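Local coordinates for protein KLLA0F20702p (Kluyveromyces lactis, PDB 5Y5A) that probably serves as the Est1 subunit of telomerase, binding Cdc13 so that the enzyme is recruited to yeast telomeres, at residues K219-L224 / L239-C244; A187-L192 / S228-S233; V234-L239 / L266-G271; K132-T137 / L193-S198; F258-L263 / K489-T494. One frame throughout, in Å; residues are numbered along the deposited sequence.

Contact 1: K219-L224 / L239-C244; sequences KPLRYL and LQRGIC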
# COMPACT_ATOMS: atom_id res chain seq x y z
N LYS A 219 -7.67 15.26 -4.62
CA LYS A 219 -8.89 14.75 -5.23
C LYS A 219 -8.70 13.37 -5.87
O LYS A 219 -9.51 12.47 -5.64
CB LYS A 219 -9.44 15.75 -6.25
CG LYS A 219 -10.85 15.45 -6.72
CD LYS A 219 -11.40 16.57 -7.57
CE LYS A 219 -12.86 16.34 -7.93
NZ LYS A 219 -13.40 17.46 -8.76
N PRO A 220 -7.64 13.18 -6.68
CA PRO A 220 -7.49 11.81 -7.17
C PRO A 220 -7.17 10.81 -6.06
O PRO A 220 -7.59 9.66 -6.13
CB PRO A 220 -6.34 11.91 -8.18
CG PRO A 220 -5.64 13.19 -7.85
CD PRO A 220 -6.70 14.10 -7.33
N LEU A 221 -6.45 11.27 -5.03
CA LEU A 221 -6.10 10.40 -3.91
C LEU A 221 -7.34 9.94 -3.16
O LEU A 221 -7.38 8.82 -2.67
CB LEU A 221 -5.14 11.10 -2.95
CG LEU A 221 -3.70 11.18 -3.44
CD1 LEU A 221 -2.86 12.03 -2.51
CD2 LEU A 221 -3.11 9.79 -3.56
N ARG A 222 -8.37 10.78 -3.10
CA ARG A 222 -9.60 10.37 -2.42
C ARG A 222 -10.31 9.24 -3.18
O ARG A 222 -10.76 8.27 -2.57
CB ARG A 222 -10.57 11.54 -2.25
CG ARG A 222 -11.78 11.20 -1.40
CD ARG A 222 -12.86 12.27 -1.44
NE ARG A 222 -13.64 12.22 -2.68
CZ ARG A 222 -14.93 12.50 -2.76
NH1 ARG A 222 -15.60 12.84 -1.67
NH2 ARG A 222 -15.55 12.43 -3.93
N TYR A 223 -10.39 9.37 -4.50
CA TYR A 223 -11.00 8.33 -5.33
C TYR A 223 -10.21 7.02 -5.24
O TYR A 223 -10.78 5.95 -5.14
CB TYR A 223 -11.11 8.78 -6.78
CG TYR A 223 -12.23 9.77 -7.03
CD1 TYR A 223 -13.56 9.37 -6.99
CD2 TYR A 223 -11.96 11.10 -7.30
CE1 TYR A 223 -14.59 10.26 -7.21
CE2 TYR A 223 -12.98 12.01 -7.52
CZ TYR A 223 -14.30 11.58 -7.48
OH TYR A 223 -15.32 12.48 -7.70
N LEU A 224 -8.89 7.13 -5.29
CA LEU A 224 -8.02 5.98 -5.19
C LEU A 224 -8.15 5.32 -3.82
O LEU A 224 -8.16 4.09 -3.70
CB LEU A 224 -6.57 6.38 -5.47
CG LEU A 224 -6.25 6.84 -6.89
CD1 LEU A 224 -4.80 7.29 -7.00
CD2 LEU A 224 -6.55 5.74 -7.89
N LEU A 239 -0.37 1.56 -7.12
CA LEU A 239 0.56 2.05 -8.13
C LEU A 239 0.24 3.50 -8.51
O LEU A 239 1.12 4.35 -8.56
CB LEU A 239 0.53 1.17 -9.38
CG LEU A 239 1.57 1.63 -10.41
CD1 LEU A 239 2.95 1.05 -10.09
CD2 LEU A 239 1.16 1.30 -11.83
N GLN A 240 -1.04 3.76 -8.76
CA GLN A 240 -1.44 5.08 -9.21
C GLN A 240 -1.28 6.11 -8.09
O GLN A 240 -0.93 7.26 -8.34
CB GLN A 240 -2.88 5.05 -9.73
CG GLN A 240 -3.05 4.23 -10.99
CD GLN A 240 -2.23 4.76 -12.16
OE1 GLN A 240 -2.06 5.97 -12.33
NE2 GLN A 240 -1.72 3.84 -12.99
N ARG A 241 -1.50 5.67 -6.86
CA ARG A 241 -1.26 6.53 -5.71
C ARG A 241 0.21 6.93 -5.63
O ARG A 241 0.55 8.08 -5.38
CB ARG A 241 -1.66 5.83 -4.42
CG ARG A 241 -2.94 6.36 -3.82
CD ARG A 241 -2.92 6.19 -2.32
NE ARG A 241 -2.86 4.78 -1.98
CZ ARG A 241 -3.92 3.99 -1.94
NH1 ARG A 241 -3.78 2.71 -1.62
NH2 ARG A 241 -5.12 4.48 -2.22
N GLY A 242 1.08 5.94 -5.85
CA GLY A 242 2.51 6.18 -5.84
C GLY A 242 2.92 7.14 -6.93
O GLY A 242 3.85 7.93 -6.75
N ILE A 243 2.23 7.08 -8.06
CA ILE A 243 2.54 7.97 -9.16
C ILE A 243 2.21 9.40 -8.74
O ILE A 243 2.99 10.32 -9.02
CB ILE A 243 1.80 7.59 -10.45
CG1 ILE A 243 2.32 6.24 -10.96
CG2 ILE A 243 2.02 8.64 -11.53
CD1 ILE A 243 1.60 5.71 -12.17
N CYS A 244 1.10 9.60 -8.05
CA CYS A 244 0.80 10.91 -7.49
C CYS A 244 1.95 11.39 -6.59
O CYS A 244 2.36 12.53 -6.69
CB CYS A 244 -0.51 10.90 -6.69
SG CYS A 244 -2.01 10.55 -7.64
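Leu221 and Arg241 hold the closest CA pair, 6.5 Å from Leu221 CA to Arg241 CA, where two helices run nearly antiparallel (163° between their directions, short-segment axes 10.1 Å apart). Helices 218-230 and 235-247 form a helical hairpin in the part of the protein whose sequence families belong to the TPR clan. Methyl groups from the first helix clasp the stem of Arg241: Leu221 CD2 lies 3.4 Å from Arg241 CG, and from the next turn Leu224 CD1 approaches the same Arg241 CG to 3.8 Å. Leu224 and Arg241 lie alongside, pointing opposite ways, so the leucine covers methylenes while the guanidinium is carried toward the C-terminal part of the partner helix. Leucine suits both places because its branched end brings methyls against the arginine's methylenes. One turn on, the small Cys244 presents SG to Leu224 CD1 at 4.3 Å and CB to Leu221 CD2 at 4.2 Å, and Pro220 borders the sulfur. Gln240 lends its backbone carbonyl carbon and CB, the latter 4.0 Å from Leu224 CD1; its amide bends away to a weak hydrogen bond with Glu236. The arginine head is gripped by a salt bridge to Asp225 and by hydrogen bonds to Ser228 and Gln257, with Phe238 in a cation-pi contact. With an alanine in place of Arg241, Asp225 would probably lose its counter-charge and both leucines the methylene stem between them. The buried charge is probably tolerated because leucines cover its methylenes while Asp225, Ser228 and Gln257 meet its nitrogens.

Contact 2: A187-L192 / S228-S233; sequences ASQRCL and STIVPS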
# COMPACT_ATOMS: atom_id res chain seq x y z
N ALA A 187 -16.40 -3.61 -11.11
CA ALA A 187 -16.73 -2.53 -12.03
C ALA A 187 -16.62 -1.19 -11.31
O ALA A 187 -16.08 -0.23 -11.86
CB ALA A 187 -18.13 -2.71 -12.60
N SER A 188 -17.11 -1.16 -10.08
CA SER A 188 -17.05 0.04 -9.26
C SER A 188 -15.61 0.43 -8.99
O SER A 188 -15.23 1.60 -9.12
CB SER A 188 -17.80 -0.16 -7.95
OG SER A 188 -19.18 -0.38 -8.20
N GLN A 189 -14.80 -0.56 -8.62
CA GLN A 189 -13.39 -0.34 -8.35
C GLN A 189 -12.68 0.23 -9.58
O GLN A 189 -11.83 1.11 -9.47
CB GLN A 189 -12.72 -1.64 -7.91
CG GLN A 189 -11.31 -1.47 -7.37
CD GLN A 189 -10.26 -1.49 -8.46
OE1 GLN A 189 -10.44 -2.10 -9.51
NE2 GLN A 189 -9.14 -0.83 -8.20
N ARG A 190 -13.03 -0.27 -10.76
CA ARG A 190 -12.43 0.25 -11.98
C ARG A 190 -12.84 1.70 -12.22
O ARG A 190 -12.02 2.52 -12.61
CB ARG A 190 -12.80 -0.62 -13.17
CG ARG A 190 -12.16 -1.99 -13.13
CD ARG A 190 -10.65 -1.91 -12.96
NE ARG A 190 -10.01 -3.12 -13.44
CZ ARG A 190 -9.64 -4.13 -12.67
NH1 ARG A 190 -9.80 -4.06 -11.35
NH2 ARG A 190 -9.08 -5.20 -13.21
N CYS A 191 -14.11 2.00 -11.97
CA CYS A 191 -14.61 3.36 -12.14
C CYS A 191 -13.84 4.32 -11.23
O CYS A 191 -13.41 5.38 -11.66
CB CYS A 191 -16.10 3.45 -11.84
SG CYS A 191 -17.15 2.66 -13.06
N LEU A 192 -13.69 3.92 -9.97
CA LEU A 192 -12.95 4.73 -9.02
C LEU A 192 -11.47 4.83 -9.41
O LEU A 192 -10.85 5.88 -9.25
CB LEU A 192 -13.11 4.17 -7.62
CG LEU A 192 -14.54 4.19 -7.08
CD1 LEU A 192 -14.66 3.29 -5.86
CD2 LEU A 192 -14.99 5.60 -6.74
N SER A 228 -9.16 1.48 -3.23
CA SER A 228 -8.37 0.58 -2.38
C SER A 228 -9.20 -0.01 -1.26
O SER A 228 -8.98 -1.14 -0.83
CB SER A 228 -7.18 1.31 -1.77
OG SER A 228 -6.26 1.72 -2.76
N THR A 229 -10.14 0.77 -0.75
CA THR A 229 -10.92 0.30 0.38
C THR A 229 -11.82 -0.86 -0.04
O THR A 229 -11.81 -1.91 0.60
CB THR A 229 -11.73 1.46 0.99
OG1 THR A 229 -10.82 2.42 1.53
CG2 THR A 229 -12.64 0.97 2.10
N ILE A 230 -12.55 -0.71 -1.15
CA ILE A 230 -13.53 -1.73 -1.52
C ILE A 230 -12.92 -3.01 -2.11
O ILE A 230 -13.53 -4.08 -2.01
CB ILE A 230 -14.58 -1.17 -2.51
CG1 ILE A 230 -13.93 -0.73 -3.83
CG2 ILE A 230 -15.35 -0.02 -1.88
CD1 ILE A 230 -14.94 -0.33 -4.90
N VAL A 231 -11.75 -2.91 -2.75
CA VAL A 231 -11.03 -4.09 -3.24
C VAL A 231 -9.53 -3.91 -3.04
O VAL A 231 -8.79 -3.62 -3.98
CB VAL A 231 -11.28 -4.38 -4.74
CG1 VAL A 231 -10.76 -5.76 -5.09
CG2 VAL A 231 -12.74 -4.26 -5.11
N PRO A 232 -9.06 -4.10 -1.79
CA PRO A 232 -7.66 -3.83 -1.48
C PRO A 232 -6.67 -4.77 -2.16
O PRO A 232 -5.48 -4.47 -2.19
CB PRO A 232 -7.61 -3.99 0.05
CG PRO A 232 -8.78 -4.89 0.37
CD PRO A 232 -9.84 -4.51 -0.61
N SER A 233 -7.15 -5.88 -2.71
CA SER A 233 -6.26 -6.82 -3.41
C SER A 233 -5.65 -6.24 -4.69
O SER A 233 -4.62 -6.72 -5.16
CB SER A 233 -7.00 -8.10 -3.76
OG SER A 233 -7.88 -7.88 -4.85
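Gln189 and Ile230 meet where helix 179-206 of this TPR-clan helical array lies against the C-terminal end of helix 218-230, bringing together the two Est1 family regions. Packing is closest round one methyl: Ile230 CD1 sits 3.7 Å from Gln189 N and 3.8 Å from Leu192 CD1, and more distantly meets Ser188 CB at 4.2 Å. It reaches there because CG1 of Ile230 stands in the crowded position between the backbone N and carbonyl carbon (chi1 62°), pushing the long branch at the neighbouring helix. The isoleucine suits this place because its extended arm can press on the helix backbone. The hydroxyl of Ser188 bonds back to Cys184 O within its own helix. Val231, the first residue to leave helical geometry, turns the chain but still packs: its CG2 touches Gln189 CB at 3.8 Å, the two side chains roughly perpendicular. Past the valine, the chain leads on to Ser233, whose hydroxyl bonds to the backbone of the bound peptide, presumably from Cdc13. The loose side is that of the partly exposed Arg190, which makes no contact with 228-233 and is salt-bridged to Asp83; its NH1 donates in the guanidinium plane to Gln189 OE1, 2.8 Å away, at an N-H...O angle of 151°.

Contact 3: V234-L239 / L266-G271; sequences VGETFL and LPSDAG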
# COMPACT_ATOMS: atom_id res chain seq x y z
N VAL A 234 -6.28 -5.21 -5.25
CA VAL A 234 -5.86 -4.71 -6.56
C VAL A 234 -4.67 -3.78 -6.42
O VAL A 234 -4.78 -2.67 -5.89
CB VAL A 234 -7.03 -4.00 -7.28
CG1 VAL A 234 -6.54 -3.22 -8.49
CG2 VAL A 234 -8.07 -5.03 -7.70
N GLY A 235 -3.52 -4.26 -6.90
CA GLY A 235 -2.28 -3.52 -6.80
C GLY A 235 -2.29 -2.19 -7.54
O GLY A 235 -1.66 -1.23 -7.09
N GLU A 236 -3.01 -2.14 -8.66
CA GLU A 236 -2.96 -0.98 -9.54
C GLU A 236 -3.36 0.31 -8.83
O GLU A 236 -2.85 1.38 -9.15
CB GLU A 236 -3.86 -1.20 -10.76
CG GLU A 236 -3.59 -0.24 -11.91
CD GLU A 236 -2.24 -0.47 -12.58
OE1 GLU A 236 -1.70 -1.60 -12.49
OE2 GLU A 236 -1.72 0.48 -13.20
N THR A 237 -4.25 0.20 -7.85
CA THR A 237 -4.67 1.37 -7.09
C THR A 237 -3.51 1.99 -6.31
O THR A 237 -3.37 3.20 -6.25
CB THR A 237 -5.77 1.02 -6.10
OG1 THR A 237 -6.75 0.19 -6.74
CG2 THR A 237 -6.43 2.29 -5.60
N PHE A 238 -2.70 1.13 -5.70
CA PHE A 238 -1.51 1.58 -4.97
C PHE A 238 -0.50 2.17 -5.94
O PHE A 238 0.15 3.17 -5.64
CB PHE A 238 -0.89 0.42 -4.18
CG PHE A 238 -1.77 -0.12 -3.10
CD1 PHE A 238 -2.73 -1.09 -3.38
CD2 PHE A 238 -1.65 0.34 -1.79
CE1 PHE A 238 -3.55 -1.59 -2.38
CE2 PHE A 238 -2.47 -0.16 -0.79
CZ PHE A 238 -3.42 -1.12 -1.08
N LEU A 239 -0.37 1.56 -7.12
CA LEU A 239 0.56 2.05 -8.13
C LEU A 239 0.24 3.50 -8.51
O LEU A 239 1.12 4.35 -8.56
CB LEU A 239 0.53 1.17 -9.38
CG LEU A 239 1.57 1.63 -10.41
CD1 LEU A 239 2.95 1.05 -10.09
CD2 LEU A 239 1.16 1.30 -11.83
N LEU A 266 -3.60 -9.33 -5.82
CA LEU A 266 -3.64 -9.16 -7.28
C LEU A 266 -2.75 -7.99 -7.71
O LEU A 266 -3.24 -6.88 -7.94
CB LEU A 266 -5.07 -8.94 -7.77
CG LEU A 266 -5.95 -10.18 -7.85
CD1 LEU A 266 -7.36 -9.79 -8.20
CD2 LEU A 266 -5.40 -11.13 -8.90
N PRO A 267 -1.44 -8.24 -7.85
CA PRO A 267 -0.46 -7.15 -7.97
C PRO A 267 -0.44 -6.47 -9.34
O PRO A 267 -0.91 -7.04 -10.33
CB PRO A 267 0.87 -7.86 -7.70
CG PRO A 267 0.65 -9.27 -8.20
CD PRO A 267 -0.82 -9.57 -8.00
N SER A 268 0.09 -5.25 -9.40
CA SER A 268 0.29 -4.59 -10.68
C SER A 268 1.58 -5.06 -11.32
O SER A 268 2.61 -5.14 -10.65
CB SER A 268 0.31 -3.07 -10.53
OG SER A 268 0.77 -2.47 -11.73
N ASP A 269 1.53 -5.35 -12.62
CA ASP A 269 2.74 -5.66 -13.38
C ASP A 269 3.72 -4.49 -13.45
O ASP A 269 4.91 -4.70 -13.61
CB ASP A 269 2.37 -6.08 -14.81
CG ASP A 269 1.94 -7.52 -14.89
OD1 ASP A 269 2.27 -8.29 -13.97
OD2 ASP A 269 1.27 -7.88 -15.89
N ALA A 270 3.22 -3.26 -13.34
CA ALA A 270 4.09 -2.09 -13.37
C ALA A 270 4.73 -1.83 -12.00
O ALA A 270 5.55 -0.93 -11.86
CB ALA A 270 3.32 -0.85 -13.84
N GLY A 271 4.36 -2.64 -11.01
CA GLY A 271 4.84 -2.45 -9.64
C GLY A 271 6.35 -2.49 -9.51
O GLY A 271 6.99 -1.54 -9.04
O HOH W 1 -3.45 -4.88 -10.11
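Ser268 OG donates to Glu236 OE1 over 2.7 Å, meeting the syn side of the carboxylate but 34° out of its plane. The same hydroxyl oxygen accepts from Ala270 N at 3.0 Å, a capping bond in front of helix 271-279, so one serine both donates to the acid and caps its own turn. The second bond is between backbones: Gly235 N to Leu266 O, 2.8 Å and almost straight at 169°, although the donor stands above the carbonyl plane. Water 1 reinforces it, donating to Leu266 O and accepting from Glu236 N. Together with the backbone bond from Leu266 N to Ser233 O, this makes a single beta bridge of Val234 with Leu266, joining the entry to helix 235-247 with the loop before helix 271-279 in the TPR-clan helical array. Within this loop Ser268 to Gly271 make a type I beta turn. Glycine fits at Gly235 because a CB would collide with Ser268 N and Pro267 CA, and at Gly271 because one would clash with Ser268 O. Farther out the contact is apolar. Leu239 extends CG anti to its backbone N (chi1 -176°) and spreads its methyls over the turn, CD2 at 3.7 Å from Ala270 CB and CD1 at 4.0 Å from Gly271 CA. Leu266 packs on an apolar side chain of the bound peptide.

Contact 4: K132-T137 / L193-S198; sequences KLYYST and LYIGCS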
# COMPACT_ATOMS: atom_id res chain seq x y z
N LYS A 132 -17.59 11.47 -16.92
CA LYS A 132 -18.99 11.05 -16.89
C LYS A 132 -19.15 9.58 -17.21
O LYS A 132 -19.99 8.91 -16.63
CB LYS A 132 -19.83 11.89 -17.85
CG LYS A 132 -20.37 13.16 -17.23
CD LYS A 132 -21.21 13.97 -18.21
CE LYS A 132 -21.64 15.29 -17.60
NZ LYS A 132 -22.40 16.14 -18.56
N LEU A 133 -18.35 9.06 -18.14
CA LEU A 133 -18.43 7.66 -18.52
C LEU A 133 -18.25 6.74 -17.31
O LEU A 133 -18.94 5.73 -17.15
CB LEU A 133 -17.39 7.33 -19.58
CG LEU A 133 -17.42 5.90 -20.13
CD1 LEU A 133 -18.68 5.66 -20.94
CD2 LEU A 133 -16.21 5.66 -20.99
N TYR A 134 -17.32 7.10 -16.43
CA TYR A 134 -17.02 6.27 -15.27
C TYR A 134 -17.99 6.51 -14.12
O TYR A 134 -18.43 5.56 -13.47
CB TYR A 134 -15.60 6.52 -14.80
CG TYR A 134 -14.57 6.04 -15.78
CD1 TYR A 134 -14.51 4.70 -16.15
CD2 TYR A 134 -13.66 6.92 -16.35
CE1 TYR A 134 -13.57 4.25 -17.06
CE2 TYR A 134 -12.72 6.48 -17.26
CZ TYR A 134 -12.68 5.15 -17.61
OH TYR A 134 -11.74 4.71 -18.51
N TYR A 135 -18.32 7.77 -13.86
CA TYR A 135 -19.23 8.10 -12.78
C TYR A 135 -20.67 7.70 -13.10
O TYR A 135 -21.45 7.42 -12.19
CB TYR A 135 -19.14 9.60 -12.45
CG TYR A 135 -19.89 9.99 -11.20
CD1 TYR A 135 -19.42 9.61 -9.95
CD2 TYR A 135 -21.06 10.73 -11.26
CE1 TYR A 135 -20.09 9.96 -8.79
CE2 TYR A 135 -21.74 11.09 -10.11
CZ TYR A 135 -21.25 10.70 -8.88
OH TYR A 135 -21.93 11.04 -7.73
N SER A 136 -21.04 7.69 -14.38
CA SER A 136 -22.36 7.21 -14.80
C SER A 136 -22.52 5.76 -14.39
O SER A 136 -23.57 5.35 -13.90
CB SER A 136 -22.56 7.31 -16.32
OG SER A 136 -22.56 8.64 -16.78
N THR A 137 -21.47 4.99 -14.62
CA THR A 137 -21.49 3.56 -14.36
C THR A 137 -21.66 3.30 -12.87
O THR A 137 -22.47 2.46 -12.47
CB THR A 137 -20.22 2.90 -14.89
OG1 THR A 137 -19.98 3.37 -16.23
CG2 THR A 137 -20.38 1.39 -14.93
N LEU A 193 -10.91 3.74 -9.92
CA LEU A 193 -9.51 3.73 -10.36
C LEU A 193 -9.26 4.69 -11.52
O LEU A 193 -8.29 5.44 -11.51
CB LEU A 193 -9.08 2.31 -10.77
CG LEU A 193 -7.64 2.19 -11.31
CD1 LEU A 193 -6.60 2.52 -10.25
CD2 LEU A 193 -7.38 0.80 -11.89
N TYR A 194 -10.13 4.66 -12.52
CA TYR A 194 -9.87 5.43 -13.73
C TYR A 194 -10.32 6.88 -13.60
O TYR A 194 -9.83 7.76 -14.31
CB TYR A 194 -10.53 4.76 -14.93
CG TYR A 194 -9.92 3.41 -15.23
CD1 TYR A 194 -8.53 3.25 -15.27
CD2 TYR A 194 -10.71 2.28 -15.44
CE1 TYR A 194 -7.96 2.01 -15.53
CE2 TYR A 194 -10.15 1.04 -15.70
CZ TYR A 194 -8.77 0.91 -15.74
OH TYR A 194 -8.21 -0.32 -16.00
N ILE A 195 -11.25 7.14 -12.69
CA ILE A 195 -11.53 8.52 -12.32
C ILE A 195 -10.27 9.09 -11.67
O ILE A 195 -9.85 10.20 -12.00
CB ILE A 195 -12.74 8.63 -11.36
CG1 ILE A 195 -14.05 8.49 -12.15
CG2 ILE A 195 -12.73 9.95 -10.62
CD1 ILE A 195 -15.29 8.49 -11.28
N GLY A 196 -9.66 8.30 -10.79
CA GLY A 196 -8.42 8.69 -10.12
C GLY A 196 -7.31 9.07 -11.09
O GLY A 196 -6.76 10.17 -11.02
N CYS A 197 -7.00 8.16 -12.01
CA CYS A 197 -6.00 8.42 -13.04
C CYS A 197 -6.31 9.65 -13.87
O CYS A 197 -5.42 10.45 -14.17
CB CYS A 197 -5.87 7.22 -13.99
SG CYS A 197 -5.43 5.68 -13.19
N SER A 198 -7.58 9.80 -14.26
CA SER A 198 -8.00 10.93 -15.08
C SER A 198 -7.78 12.24 -14.33
O SER A 198 -7.26 13.20 -14.89
CB SER A 198 -9.47 10.80 -15.48
OG SER A 198 -9.70 9.58 -16.16
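Tyr134 is the first residue along 132-137 to meet the partner helix, and it lays one face of its ring over Tyr194 CB, a CH-pi contact with the carbon 3.7 Å from the centroid of the Tyr134 ring. Its CG is anti to the carbonyl carbon (chi1 -67°), which sends the ring across the interface while Tyr134 CB rests on Ile195 CG1 at 3.6 Å. The rings of Tyr134 and Tyr194 meet obliquely, centroids 5.6 Å apart and planes at 39°. Both hydroxyls find partners on helix 78-105, Tyr134 OH bonding to His90 and Tyr194 OH to Asp83, while Trp86 stacks on the Tyr194 ring. Tyr135 comes next, with Ile195 CD1 at its ring edge and 4.2 Å from Tyr135 CB; its hydroxyl bonds to Leu159 O. Ser136 and the buried Thr137 turn inward to their own helix, Thr137 OG1 donating to Leu133 O at 2.7 Å. The buried Ser198 does likewise opposite, its OG giving a 2.6 Å bond to Tyr194 O, which also accepts from Ser198 N. These small hydroxyls sit comfortably on a helix, since each can give its proton to a carbonyl one turn back. The segments on helices 113-144 and 179-206 run roughly antiparallel, their short axes at 153° and 9.4 Å apart, in the region matching the Est1 family. Across this surface the chemistry is apolar and aromatic, and through the hydroxyls of Tyr134 and Tyr194 the interface fastens two helices to each other and also to helix 78-105.

Contact 5: F258-L263 / K489-T494; sequences FVRSSL and KEFGPT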
# COMPACT_ATOMS: atom_id res chain seq x y z
N PHE A 258 4.53 1.68 -4.33
CA PHE A 258 5.01 0.76 -5.35
C PHE A 258 5.18 -0.65 -4.79
O PHE A 258 4.89 -1.64 -5.47
CB PHE A 258 6.34 1.24 -5.96
CG PHE A 258 6.21 2.53 -6.76
CD1 PHE A 258 4.99 2.93 -7.27
CD2 PHE A 258 7.32 3.33 -6.98
CE1 PHE A 258 4.87 4.11 -8.01
CE2 PHE A 258 7.21 4.52 -7.71
CZ PHE A 258 5.98 4.91 -8.22
N VAL A 259 5.65 -0.75 -3.56
CA VAL A 259 5.84 -2.05 -2.92
C VAL A 259 4.49 -2.70 -2.65
O VAL A 259 4.30 -3.88 -2.91
CB VAL A 259 6.64 -1.93 -1.61
CG1 VAL A 259 6.54 -3.21 -0.80
CG2 VAL A 259 8.10 -1.60 -1.91
N ARG A 260 3.54 -1.91 -2.14
CA ARG A 260 2.19 -2.42 -1.92
C ARG A 260 1.55 -2.92 -3.22
O ARG A 260 0.73 -3.84 -3.21
CB ARG A 260 1.30 -1.34 -1.29
CG ARG A 260 1.69 -0.90 0.13
CD ARG A 260 1.56 -2.04 1.15
NE ARG A 260 0.26 -2.70 1.10
CZ ARG A 260 -0.80 -2.33 1.82
NH1 ARG A 260 -0.71 -1.30 2.66
NH2 ARG A 260 -1.94 -3.00 1.71
N SER A 261 1.92 -2.31 -4.34
CA SER A 261 1.29 -2.61 -5.61
C SER A 261 1.86 -3.89 -6.20
O SER A 261 1.24 -4.54 -7.03
CB SER A 261 1.48 -1.45 -6.60
OG SER A 261 2.73 -1.56 -7.25
N SER A 262 3.07 -4.24 -5.75
CA SER A 262 3.76 -5.42 -6.25
C SER A 262 3.44 -6.64 -5.43
O SER A 262 3.65 -7.75 -5.89
CB SER A 262 5.28 -5.20 -6.23
OG SER A 262 5.64 -4.02 -6.91
N LEU A 263 2.95 -6.44 -4.21
CA LEU A 263 2.80 -7.53 -3.25
C LEU A 263 1.35 -7.75 -2.78
O LEU A 263 1.10 -8.54 -1.87
CB LEU A 263 3.68 -7.27 -2.02
CG LEU A 263 5.18 -7.12 -2.27
CD1 LEU A 263 5.85 -6.78 -0.96
CD2 LEU A 263 5.72 -8.42 -2.82
N LYS A 489 -4.78 -5.15 4.58
CA LYS A 489 -5.64 -6.15 3.93
C LYS A 489 -5.08 -6.50 2.56
O LYS A 489 -4.73 -5.61 1.79
CB LYS A 489 -7.08 -5.63 3.82
CG LYS A 489 -7.77 -5.47 5.15
CD LYS A 489 -9.05 -4.67 5.06
CE LYS A 489 -10.20 -5.50 4.51
NZ LYS A 489 -11.51 -4.83 4.76
N GLU A 490 -4.96 -7.80 2.29
CA GLU A 490 -4.43 -8.35 1.02
C GLU A 490 -2.94 -8.12 0.79
O GLU A 490 -2.44 -8.35 -0.32
CB GLU A 490 -5.22 -7.81 -0.17
CG GLU A 490 -6.72 -8.01 -0.05
CD GLU A 490 -7.19 -9.43 -0.35
OE1 GLU A 490 -6.40 -10.40 -0.20
OE2 GLU A 490 -8.36 -9.58 -0.76
N PHE A 491 -2.23 -7.67 1.82
CA PHE A 491 -0.78 -7.56 1.80
C PHE A 491 -0.15 -8.96 1.85
O PHE A 491 -0.31 -9.67 2.84
CB PHE A 491 -0.30 -6.72 2.98
CG PHE A 491 1.17 -6.36 2.95
CD1 PHE A 491 1.73 -5.75 1.83
CD2 PHE A 491 1.96 -6.55 4.08
CE1 PHE A 491 3.07 -5.38 1.83
CE2 PHE A 491 3.29 -6.17 4.08
CZ PHE A 491 3.85 -5.58 2.94
N GLY A 492 0.54 -9.35 0.79
CA GLY A 492 1.11 -10.69 0.69
C GLY A 492 2.04 -11.16 1.80
O GLY A 492 1.91 -12.28 2.27
N PRO A 493 3.00 -10.32 2.22
CA PRO A 493 3.95 -10.82 3.23
C PRO A 493 3.33 -11.23 4.58
O PRO A 493 3.94 -12.02 5.29
CB PRO A 493 4.90 -9.64 3.41
CG PRO A 493 4.90 -8.98 2.07
CD PRO A 493 3.46 -9.05 1.62
N THR A 494 2.16 -10.70 4.92
CA THR A 494 1.47 -11.12 6.14
C THR A 494 0.32 -12.06 5.78
O THR A 494 -0.58 -12.30 6.58
CB THR A 494 0.96 -9.91 6.95
OG1 THR A 494 0.29 -8.99 6.07
CG2 THR A 494 2.13 -9.18 7.62
O HOH W 2 -3.07 -4.67 -0.34
O HOH W 3 -4.81 -2.71 2.20
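Residues of helix 251-263 meet a distant loop here: Leu263 accepts a backbone bond from Gly492 in the loop after helix 483-487. Gly492 N lies 2.8 Å from Leu263 O, at an N-H...O angle of 144°. Glycine fits because a CB would run into that same oxygen. Beside the bond, Leu263 CD1 packs on Pro493 CG at 3.9 Å, and Pro493 CD sits 3.5 Å above the plane of the Phe491 ring. Arg260 lies athwart the Phe491 side chain, its CD 3.7 Å from Phe491 CE1, with guanidinium and ring planes 68° apart. Bends at chi2 and chi3 carry its head to the loop backbone, where waters 2 and 3 each accept from NH2 and donate to Lys489 O. NH1 is bonded to Met487 O and Tyr256 OH. A leucine in place of Arg260 is likely to leave both bridging waters and Met487 O without their donor. Lys489 and Glu490 carry the surface on to the bound peptide, with Lys489 in a cation-pi contact with one of its aromatic side chains; the arrangement is that of a helical array whose loop borders a peptide-binding site, presumably the one for Cdc13.

In the fold
Followed from the N terminus, the five contacts form a series in which each crosses the next. Contact 4 closes the loop from helix 113-144 to helix 179-206. Contact 2 opens within that loop, on helix 179-206 again, and ends beyond it after helix 218-230. Contact 1 starts inside contact 2 and closes the short hairpin on helix 235-247. Contact 3 overlaps it, sharing Leu239, and reaches the loop before helix 271-279. Contact 5 opens inside contact 3 and spans over two hundred residues to the 489-494 loop. None is enclosed by another. Neighbours touch, whereas contacts 4 and 5 lie about 25 Å apart between centres, so successive helices are tied stepwise across the fold.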